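Local coordinates for protein ribose-phosphate pyrophosphokinase (Thermus thermophilus, PDB 7PN0) that probably catalyses the transfer of diphosphate from ATP to ribose 5-phosphate, making phosphoribosyl pyrophosphate (PRPP), at residues A[1-10]-A[46-57]; A[67-75]-A[113-121]. All coordinates share one frame; numbering follows the deposited sequence. Where two conformers were deposited one is given.

Contact 1. Residues A[1-10]-A[46-57]. With SO4 (sulfate ion), chain E.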
loop_
_atom_site.group_PDB
_atom_site.type_symbol
_atom_site.label_atom_id
_atom_site.label_comp_id
_atom_site.label_asym_id
_atom_site.label_seq_id
_atom_site.Cartn_x
_atom_site.Cartn_y
_atom_site.Cartn_z
ATOM N N ARG A 1 -3.686 7.649 -26.787
ATOM C CA ARG A 1 -2.457 7.226 -26.069
ATOM C C ARG A 1 -1.435 6.775 -27.106
ATOM O O ARG A 1 -1.521 5.661 -27.604
ATOM C CB ARG A 1 -2.770 6.140 -25.030
ATOM C CG ARG A 1 -3.600 6.699 -23.878
ATOM C CD ARG A 1 -3.937 5.777 -22.727
ATOM N NE ARG A 1 -4.645 6.539 -21.706
ATOM C CZ ARG A 1 -5.183 6.020 -20.603
ATOM N NH1 ARG A 1 -5.787 6.812 -19.737
ATOM N NH2 ARG A 1 -5.142 4.716 -20.375
ATOM N N PRO A 2 -0.472 7.640 -27.487
ATOM C CA PRO A 2 0.587 7.239 -28.400
ATOM C C PRO A 2 1.440 6.091 -27.833
ATOM O O PRO A 2 1.723 6.063 -26.661
ATOM C CB PRO A 2 1.413 8.517 -28.572
ATOM C CG PRO A 2 1.103 9.327 -27.331
ATOM C CD PRO A 2 -0.366 9.056 -27.094
ATOM N N LEU A 3 1.877 5.209 -28.722
ATOM C CA LEU A 3 2.834 4.145 -28.390
ATOM C C LEU A 3 4.253 4.733 -28.451
ATOM O O LEU A 3 4.657 5.226 -29.493
ATOM C CB LEU A 3 2.603 3.034 -29.414
ATOM C CG LEU A 3 3.579 1.861 -29.366
ATOM C CD1 LEU A 3 3.673 1.266 -27.977
ATOM C CD2 LEU A 3 3.138 0.794 -30.362
ATOM N N LEU A 4 5.021 4.647 -27.381
ATOM C CA LEU A 4 6.346 5.269 -27.262
ATOM C C LEU A 4 7.336 4.238 -26.734
ATOM O O LEU A 4 7.059 3.556 -25.712
ATOM C CB LEU A 4 6.243 6.456 -26.320
ATOM C CG LEU A 4 5.295 7.591 -26.743
ATOM C CD1 LEU A 4 5.353 8.715 -25.720
ATOM C CD2 LEU A 4 5.683 8.157 -28.108
ATOM N N ILE A 5 8.482 4.121 -27.394
ATOM C CA ILE A 5 9.472 3.101 -26.987
ATOM C C ILE A 5 10.780 3.821 -26.691
ATOM O O ILE A 5 11.126 4.769 -27.433
ATOM C CB ILE A 5 9.549 1.950 -28.013
ATOM C CG1 ILE A 5 10.648 0.954 -27.675
ATOM C CG2 ILE A 5 9.619 2.420 -29.455
ATOM C CD1 ILE A 5 10.362 -0.426 -28.214
ATOM N N PHE A 6 11.397 3.458 -25.564
ATOM C CA PHE A 6 12.702 3.979 -25.103
ATOM C C PHE A 6 13.611 2.827 -24.722
ATOM O O PHE A 6 13.129 1.703 -24.533
ATOM C CB PHE A 6 12.516 4.921 -23.913
ATOM C CG PHE A 6 11.542 6.039 -24.181
ATOM C CD1 PHE A 6 10.191 5.870 -23.965
ATOM C CD2 PHE A 6 11.992 7.273 -24.622
ATOM C CE1 PHE A 6 9.300 6.900 -24.241
ATOM C CE2 PHE A 6 11.103 8.304 -24.839
ATOM C CZ PHE A 6 9.763 8.113 -24.683
ATOM N N SER A 7 14.899 3.127 -24.539
ATOM C CA SER A 7 15.949 2.124 -24.264
ATOM C C SER A 7 16.820 2.666 -23.145
ATOM O O SER A 7 17.083 3.876 -23.123
ATOM C CB SER A 7 16.750 1.813 -25.504
ATOM O OG SER A 7 17.778 0.852 -25.266
ATOM N N GLY A 8 17.247 1.789 -22.258
ATOM C CA GLY A 8 18.423 2.042 -21.424
ATOM C C GLY A 8 19.685 1.750 -22.211
ATOM O O GLY A 8 19.581 1.656 -23.458
ATOM N N GLN A 9 20.831 1.621 -21.534
ATOM C CA GLN A 9 22.163 1.460 -22.191
ATOM C C GLN A 9 22.451 -0.021 -22.455
ATOM O O GLN A 9 23.363 -0.313 -23.250
ATOM C CB GLN A 9 23.293 2.082 -21.365
ATOM C CG GLN A 9 23.081 3.559 -21.085
ATOM C CD GLN A 9 24.286 4.231 -20.473
ATOM O OE1 GLN A 9 24.430 5.449 -20.548
ATOM N NE2 GLN A 9 25.182 3.443 -19.903
ATOM N N SER A 10 21.673 -0.936 -21.882
ATOM C CA SER A 10 21.972 -2.385 -21.938
ATOM C C SER A 10 21.903 -2.925 -23.387
ATOM O O SER A 10 22.782 -3.715 -23.734
ATOM C CB SER A 10 21.065 -3.173 -21.015
ATOM O OG SER A 10 19.706 -3.141 -21.490
ATOM N N SER A 46 8.119 15.216 -24.587
ATOM C CA SER A 46 6.923 14.829 -23.783
ATOM C C SER A 46 6.580 13.375 -24.074
ATOM O O SER A 46 6.688 12.970 -25.211
ATOM C CB SER A 46 5.774 15.742 -24.060
ATOM O OG SER A 46 4.656 15.304 -23.357
ATOM N N LEU A 47 6.240 12.600 -23.039
ATOM C CA LEU A 47 5.601 11.270 -23.229
ATOM C C LEU A 47 4.261 11.256 -22.494
ATOM O O LEU A 47 3.764 10.174 -22.163
ATOM C CB LEU A 47 6.590 10.188 -22.791
ATOM C CG LEU A 47 7.239 10.417 -21.431
ATOM C CD1 LEU A 47 6.160 10.584 -20.390
ATOM C CD2 LEU A 47 8.184 9.271 -21.036
ATOM N N ARG A 48 3.711 12.450 -22.216
ATOM C CA ARG A 48 2.450 12.642 -21.469
ATOM C C ARG A 48 1.323 11.826 -22.109
ATOM O O ARG A 48 1.138 11.919 -23.340
ATOM C CB ARG A 48 2.085 14.127 -21.434
ATOM C CG ARG A 48 0.950 14.446 -20.477
ATOM C CD ARG A 48 0.718 15.931 -20.353
ATOM N NE ARG A 48 1.816 16.593 -19.646
ATOM C CZ ARG A 48 1.821 16.873 -18.361
ATOM N NH1 ARG A 48 0.810 16.503 -17.590
ATOM N NH2 ARG A 48 2.841 17.528 -17.853
ATOM N N GLU A 49 0.613 11.037 -21.295
ATOM C CA GLU A 49 -0.521 10.152 -21.672
ATOM C C GLU A 49 -0.057 9.140 -22.717
ATOM O O GLU A 49 -0.925 8.535 -23.397
ATOM C CB GLU A 49 -1.786 10.922 -22.058
ATOM C CG GLU A 49 -2.194 11.934 -21.015
ATOM C CD GLU A 49 -2.469 11.384 -19.614
ATOM O OE1 GLU A 49 -1.979 11.997 -18.573
ATOM O OE2 GLU A 49 -3.004 10.262 -19.557
ATOM N N GLY A 50 1.246 8.844 -22.710
ATOM C CA GLY A 50 1.837 7.833 -23.609
ATOM C C GLY A 50 1.700 6.441 -23.043
ATOM O O GLY A 50 1.577 6.303 -21.815
ATOM N N ASP A 51 1.676 5.443 -23.930
ATOM C CA ASP A 51 1.828 4.016 -23.594
ATOM C C ASP A 51 3.296 3.706 -23.789
ATOM O O ASP A 51 3.757 3.594 -24.976
ATOM C CB ASP A 51 0.868 3.188 -24.442
ATOM C CG ASP A 51 0.603 1.793 -23.939
ATOM O OD1 ASP A 51 0.995 1.484 -22.807
ATOM O OD2 ASP A 51 -0.049 1.025 -24.699
ATOM N N VAL A 52 4.035 3.768 -22.690
ATOM C CA VAL A 52 5.499 3.818 -22.776
ATOM C C VAL A 52 6.079 2.466 -22.400
ATOM O O VAL A 52 5.646 1.821 -21.423
ATOM C CB VAL A 52 6.153 5.031 -22.081
ATOM C CG1 VAL A 52 5.275 6.178 -21.730
ATOM C CG2 VAL A 52 7.352 4.756 -21.204
ATOM N N PHE A 53 7.022 2.034 -23.216
ATOM C CA PHE A 53 7.708 0.732 -23.145
ATOM C C PHE A 53 9.200 1.026 -23.031
ATOM O O PHE A 53 9.830 1.710 -23.904
ATOM C CB PHE A 53 7.401 -0.103 -24.398
ATOM C CG PHE A 53 5.965 -0.531 -24.486
ATOM C CD1 PHE A 53 4.983 0.336 -24.927
ATOM C CD2 PHE A 53 5.570 -1.769 -23.992
ATOM C CE1 PHE A 53 3.647 -0.031 -24.936
ATOM C CE2 PHE A 53 4.230 -2.140 -24.017
ATOM C CZ PHE A 53 3.278 -1.271 -24.500
ATOM N N ILE A 54 9.817 0.504 -21.993
ATOM C CA ILE A 54 11.243 0.846 -21.746
ATOM C C ILE A 54 11.988 -0.458 -21.817
ATOM O O ILE A 54 11.667 -1.346 -21.021
ATOM C CB ILE A 54 11.463 1.562 -20.418
ATOM C CG1 ILE A 54 10.721 2.885 -20.347
ATOM C CG2 ILE A 54 12.932 1.703 -20.073
ATOM C CD1 ILE A 54 10.347 3.207 -18.927
ATOM N N VAL A 55 12.947 -0.551 -22.731
ATOM C CA VAL A 55 13.740 -1.797 -22.937
ATOM C C VAL A 55 15.026 -1.772 -22.093
ATOM O O VAL A 55 15.916 -0.904 -22.267
ATOM C CB VAL A 55 14.048 -2.000 -24.432
ATOM C CG1 VAL A 55 14.727 -3.310 -24.709
ATOM C CG2 VAL A 55 12.787 -1.895 -25.275
ATOM N N GLN A 56 15.229 -2.814 -21.309
ATOM C CA GLN A 56 16.509 -2.996 -20.561
ATOM C C GLN A 56 16.702 -4.466 -20.242
ATOM O O GLN A 56 15.792 -5.063 -19.648
ATOM C CB GLN A 56 16.506 -2.177 -19.275
ATOM C CG GLN A 56 17.866 -2.163 -18.601
ATOM C CD GLN A 56 18.722 -1.042 -19.130
ATOM O OE1 GLN A 56 19.036 -0.964 -20.323
ATOM N NE2 GLN A 56 19.069 -0.134 -18.247
ATOM N N SER A 57 17.854 -5.036 -20.632
ATOM C CA SER A 57 18.260 -6.405 -20.235
ATOM C C SER A 57 19.249 -6.307 -19.079
ATOM O O SER A 57 19.982 -5.296 -18.971
ATOM C CB SER A 57 18.803 -7.205 -21.394
ATOM O OG SER A 57 17.741 -7.616 -22.217
HETATM S S SO4 E . 5.343 17.652 -20.702
HETATM O O1 SO4 E . 4.324 16.863 -21.237
HETATM O O2 SO4 E . 6.034 18.354 -21.756
HETATM O O3 SO4 E . 4.803 18.633 -19.807
HETATM O O4 SO4 E . 6.309 16.814 -20.018
HETATM O O HOH W 1 18.228 -1.547 -23.850
#

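Contact 2. Residues A[67-75]-A[113-121]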
loop_
_atom_site.group_PDB
_atom_site.type_symbol
_atom_site.label_atom_id
_atom_site.label_comp_id
_atom_site.label_asym_id
_atom_site.label_seq_id
_atom_site.Cartn_x
_atom_site.Cartn_y
_atom_site.Cartn_z
ATOM N N MET A 67 19.308 0.032 -12.014
ATOM C CA MET A 67 18.989 1.387 -11.492
ATOM C C MET A 67 18.505 2.276 -12.645
ATOM O O MET A 67 17.538 3.018 -12.466
ATOM C CB MET A 67 20.221 2.023 -10.830
ATOM C CG MET A 67 19.934 3.379 -10.252
ATOM S SD MET A 67 18.576 3.215 -9.056
ATOM C CE MET A 67 18.676 4.780 -8.216
ATOM N N GLU A 68 19.180 2.249 -13.804
ATOM C CA GLU A 68 18.730 3.033 -14.983
ATOM C C GLU A 68 17.269 2.691 -15.284
ATOM O O GLU A 68 16.478 3.622 -15.582
ATOM C CB GLU A 68 19.650 2.805 -16.188
ATOM C CG GLU A 68 19.228 3.625 -17.401
ATOM C CD GLU A 68 19.978 3.326 -18.681
ATOM O OE1 GLU A 68 20.490 2.205 -18.818
ATOM O OE2 GLU A 68 20.051 4.228 -19.527
ATOM N N LEU A 69 16.906 1.405 -15.314
ATOM C CA LEU A 69 15.512 0.977 -15.590
ATOM C C LEU A 69 14.580 1.557 -14.512
ATOM O O LEU A 69 13.509 2.129 -14.905
ATOM C CB LEU A 69 15.419 -0.561 -15.621
ATOM C CG LEU A 69 14.028 -1.176 -15.872
ATOM C CD1 LEU A 69 13.370 -0.678 -17.149
ATOM C CD2 LEU A 69 14.126 -2.692 -15.892
ATOM N N LEU A 70 14.891 1.361 -13.225
ATOM C CA LEU A 70 14.053 1.891 -12.107
ATOM C C LEU A 70 13.859 3.408 -12.299
ATOM O O LEU A 70 12.705 3.914 -12.209
ATOM C CB LEU A 70 14.738 1.560 -10.793
ATOM C CG LEU A 70 14.790 0.080 -10.433
ATOM C CD1 LEU A 70 15.494 -0.125 -9.115
ATOM C CD2 LEU A 70 13.383 -0.501 -10.375
ATOM N N MET A 71 14.949 4.139 -12.572
ATOM C CA MET A 71 14.900 5.615 -12.750
ATOM C C MET A 71 14.109 6.002 -14.025
ATOM O O MET A 71 13.334 6.953 -13.971
ATOM C CB MET A 71 16.323 6.159 -12.835
ATOM C CG MET A 71 17.018 6.111 -11.568
ATOM S SD MET A 71 18.716 6.676 -11.733
ATOM C CE MET A 71 18.446 8.412 -12.036
ATOM N N MET A 72 14.219 5.255 -15.130
ATOM C CA MET A 72 13.440 5.572 -16.367
ATOM C C MET A 72 11.952 5.293 -16.153
ATOM O O MET A 72 11.127 6.071 -16.607
ATOM C CB MET A 72 13.981 4.780 -17.552
ATOM C CG MET A 72 15.308 5.292 -18.005
ATOM S SD MET A 72 15.895 4.458 -19.490
ATOM C CE MET A 72 14.774 5.172 -20.671
ATOM N N VAL A 73 11.610 4.244 -15.403
ATOM C CA VAL A 73 10.200 3.933 -15.067
ATOM C C VAL A 73 9.657 5.039 -14.171
ATOM O O VAL A 73 8.536 5.628 -14.476
ATOM C CB VAL A 73 10.126 2.554 -14.392
ATOM C CG1 VAL A 73 8.825 2.413 -13.638
ATOM C CG2 VAL A 73 10.324 1.461 -15.414
ATOM N N ASP A 74 10.417 5.366 -13.134
ATOM C CA ASP A 74 10.066 6.470 -12.198
ATOM C C ASP A 74 9.808 7.803 -12.937
ATOM O O ASP A 74 8.775 8.485 -12.690
ATOM C CB ASP A 74 11.121 6.601 -11.119
ATOM C CG ASP A 74 10.780 7.703 -10.153
ATOM O OD1 ASP A 74 9.706 7.598 -9.456
ATOM O OD2 ASP A 74 11.551 8.657 -10.134
ATOM N N ALA A 75 10.766 8.195 -13.764
ATOM C CA ALA A 75 10.772 9.471 -14.505
ATOM C C ALA A 75 9.593 9.458 -15.483
ATOM O O ALA A 75 8.928 10.508 -15.621
ATOM C CB ALA A 75 12.101 9.634 -15.188
ATOM N N ASP A 113 9.319 -6.211 -6.684
ATOM C CA ASP A 113 8.790 -5.181 -5.745
ATOM C C ASP A 113 9.417 -3.824 -6.075
ATOM O O ASP A 113 8.667 -2.831 -6.102
ATOM C CB ASP A 113 8.949 -5.648 -4.310
ATOM C CG ASP A 113 7.979 -6.768 -3.936
ATOM O OD1 ASP A 113 6.853 -6.785 -4.470
ATOM O OD2 ASP A 113 8.352 -7.603 -3.147
ATOM N N LEU A 114 10.726 -3.768 -6.334
ATOM C CA LEU A 114 11.371 -2.477 -6.659
ATOM C C LEU A 114 10.772 -1.921 -7.972
ATOM O O LEU A 114 10.570 -0.728 -8.039
ATOM C CB LEU A 114 12.873 -2.675 -6.813
ATOM C CG LEU A 114 13.637 -3.179 -5.581
ATOM C CD1 LEU A 114 15.101 -3.271 -5.850
ATOM C CD2 LEU A 114 13.386 -2.306 -4.384
ATOM N N LEU A 115 10.589 -2.752 -8.998
ATOM C CA LEU A 115 10.005 -2.284 -10.295
ATOM C C LEU A 115 8.603 -1.739 -10.021
ATOM O O LEU A 115 8.263 -0.670 -10.531
ATOM C CB LEU A 115 9.965 -3.430 -11.300
ATOM C CG LEU A 115 11.310 -3.765 -11.922
ATOM C CD1 LEU A 115 11.307 -5.144 -12.522
ATOM C CD2 LEU A 115 11.679 -2.680 -12.955
ATOM N N GLN A 116 7.827 -2.410 -9.172
ATOM C CA GLN A 116 6.452 -1.954 -8.875
ATOM C C GLN A 116 6.525 -0.620 -8.134
ATOM O O GLN A 116 5.770 0.294 -8.468
ATOM C CB GLN A 116 5.698 -3.040 -8.111
ATOM C CG GLN A 116 5.418 -4.206 -9.000
ATOM C CD GLN A 116 5.008 -5.459 -8.243
ATOM O OE1 GLN A 116 4.883 -5.512 -7.012
ATOM N NE2 GLN A 116 4.674 -6.452 -9.014
ATOM N N THR A 117 7.445 -0.490 -7.178
ATOM C CA THR A 117 7.599 0.763 -6.415
ATOM C C THR A 117 7.992 1.903 -7.346
ATOM O O THR A 117 7.481 3.038 -7.151
ATOM C CB THR A 117 8.577 0.567 -5.253
ATOM O OG1 THR A 117 7.920 -0.285 -4.315
ATOM C CG2 THR A 117 8.937 1.870 -4.616
ATOM N N ALA A 118 8.884 1.642 -8.278
ATOM C CA ALA A 118 9.368 2.661 -9.250
ATOM C C ALA A 118 8.208 3.154 -10.133
ATOM O O ALA A 118 8.303 4.276 -10.646
ATOM C CB ALA A 118 10.496 2.098 -10.033
ATOM N N GLY A 119 7.177 2.332 -10.307
ATOM C CA GLY A 119 5.942 2.697 -11.012
ATOM C C GLY A 119 5.653 1.858 -12.251
ATOM O O GLY A 119 4.758 2.276 -13.026
ATOM N N ALA A 120 6.294 0.697 -12.437
ATOM C CA ALA A 120 5.996 -0.196 -13.579
ATOM C C ALA A 120 4.549 -0.664 -13.484
ATOM O O ALA A 120 4.130 -1.140 -12.450
ATOM C CB ALA A 120 6.937 -1.361 -13.619
ATOM N N ASP A 121 3.838 -0.655 -14.590
ATOM C CA ASP A 121 2.436 -1.138 -14.624
ATOM C C ASP A 121 2.403 -2.576 -15.115
ATOM O O ASP A 121 1.397 -3.251 -14.890
ATOM C CB ASP A 121 1.588 -0.227 -15.497
ATOM C CG ASP A 121 1.499 1.177 -14.963
ATOM O OD1 ASP A 121 1.122 1.305 -13.740
ATOM O OD2 ASP A 121 1.644 2.130 -15.788
#

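Contact 1. Residues A[1-10]-A[46-57]
S10 and Q56 lock together just beyond the C-terminal ends of two parallel strands, 3-7 and 51-55. The Q56 carboxamide oxygen OE1 takes two bonds from one face of its plane, 2.6 Å from S10 OG and 3.1 Å from S10 N. The chain of Q56 bends about its CB-CG bond (chi2 88°), which turns OE1 back to S10, while NE2 is held by H65 O and E68 OE1. S10 OG also accepts from S57 N at 2.8 Å, and a water bridges S7 OG, S10 OG and V55 O. A leucine at Q56 would probably leave S10 N and the S10 hydroxyl without their shared acceptor, and H65 O and E68 OE1 without the NE2 donor.

The backbone ladder is regular, from D51 N donating to P2 O at one end to G8 N donating to V55 O at the other. On one face L3 CD1 touches F53 CE1 and CD1, 3.3 Å from CE1, the two side chains meeting at about a right angle; helix 287-299 packs here. On the opposite face the F6 ring, against V52 CG2 and L47 CD2, also meets Y43 edge-to-face. L4 CD1 rests 3.5 Å from L47 CB.

The N-terminal end is looser, with R1 and P2 exposed to solvent. R1 CB and CG rest against E49 O, with CG 3.3 Å away, but guanidinium NH1 stays 4.4 Å from E49 OE2, which lies well out of its plane; E49 is instead salt-bridged to R83 of a second subunit. At the turn before strand 51-55, S46 OG, R48 NE and R48 NH2 bind a sulfate shared with neighbouring subunits. These are the first two strands of the sequentially ordered parallel sheet of a PRTase-like alpha/beta domain.

Contact 2. Residues A[67-75]-A[113-121]
L70 and L115 meet at about a right angle, methyl to methyl, CD2 to CD2 at 3.8 Å, in a helix-helix packing of the PRTase-type alpha/beta domain. Helices 62-78 and 107-118 run roughly the same way, their local axes 29° apart and 8.9 Å at closest approach. L115 CD2 is shared: L69 CD2 comes to it from the preceding position of the first helix, again nearly perpendicular. Both L69 and L115 also touch I88 of strand 83-88, so they face the sheet.

L70 keeps its CG beside the backbone N (chi1 -68°), and from there CD2 also reaches over L114 O and the methyl of A118. Small A118 lets the backbones draw near, its CB 3.6 Å from L70 O. Farther along, V73 CG1, opposite its own backbone N (chi1 161°), lies against the Schellman motif that ends the second helix: G119 takes a positive phi, A120 N donates to L115 O and G119 N weakly to Q116 O, with an additional bond from G119 N to L115 O. No hydrogen bond joins the segments; the closest approach is a CA-H...O contact, D74 CA to A118 O at 3.2 Å.

Overall arrangement
Both segments of contact 1 precede those of contact 2 in the chain, and the contact centres lie 12 Å apart within the N-terminal domain. A short loop joins strand 51-55 to helix 62-78. Contact 1 pairs the first two strands of the five-stranded parallel sheet, and contact 2 pairs two helices packed on it; L69, M72 and V73 rest on I54. At the strand ends E68 OE1 probably accepts from Q56 NE2 and from Q9 N, both at 2.8 Å, tying the first helix to the loops that follow both strands. Sheet and helices thus form one layered unit, and both contacts reach the second subunit of the six-chain assembly.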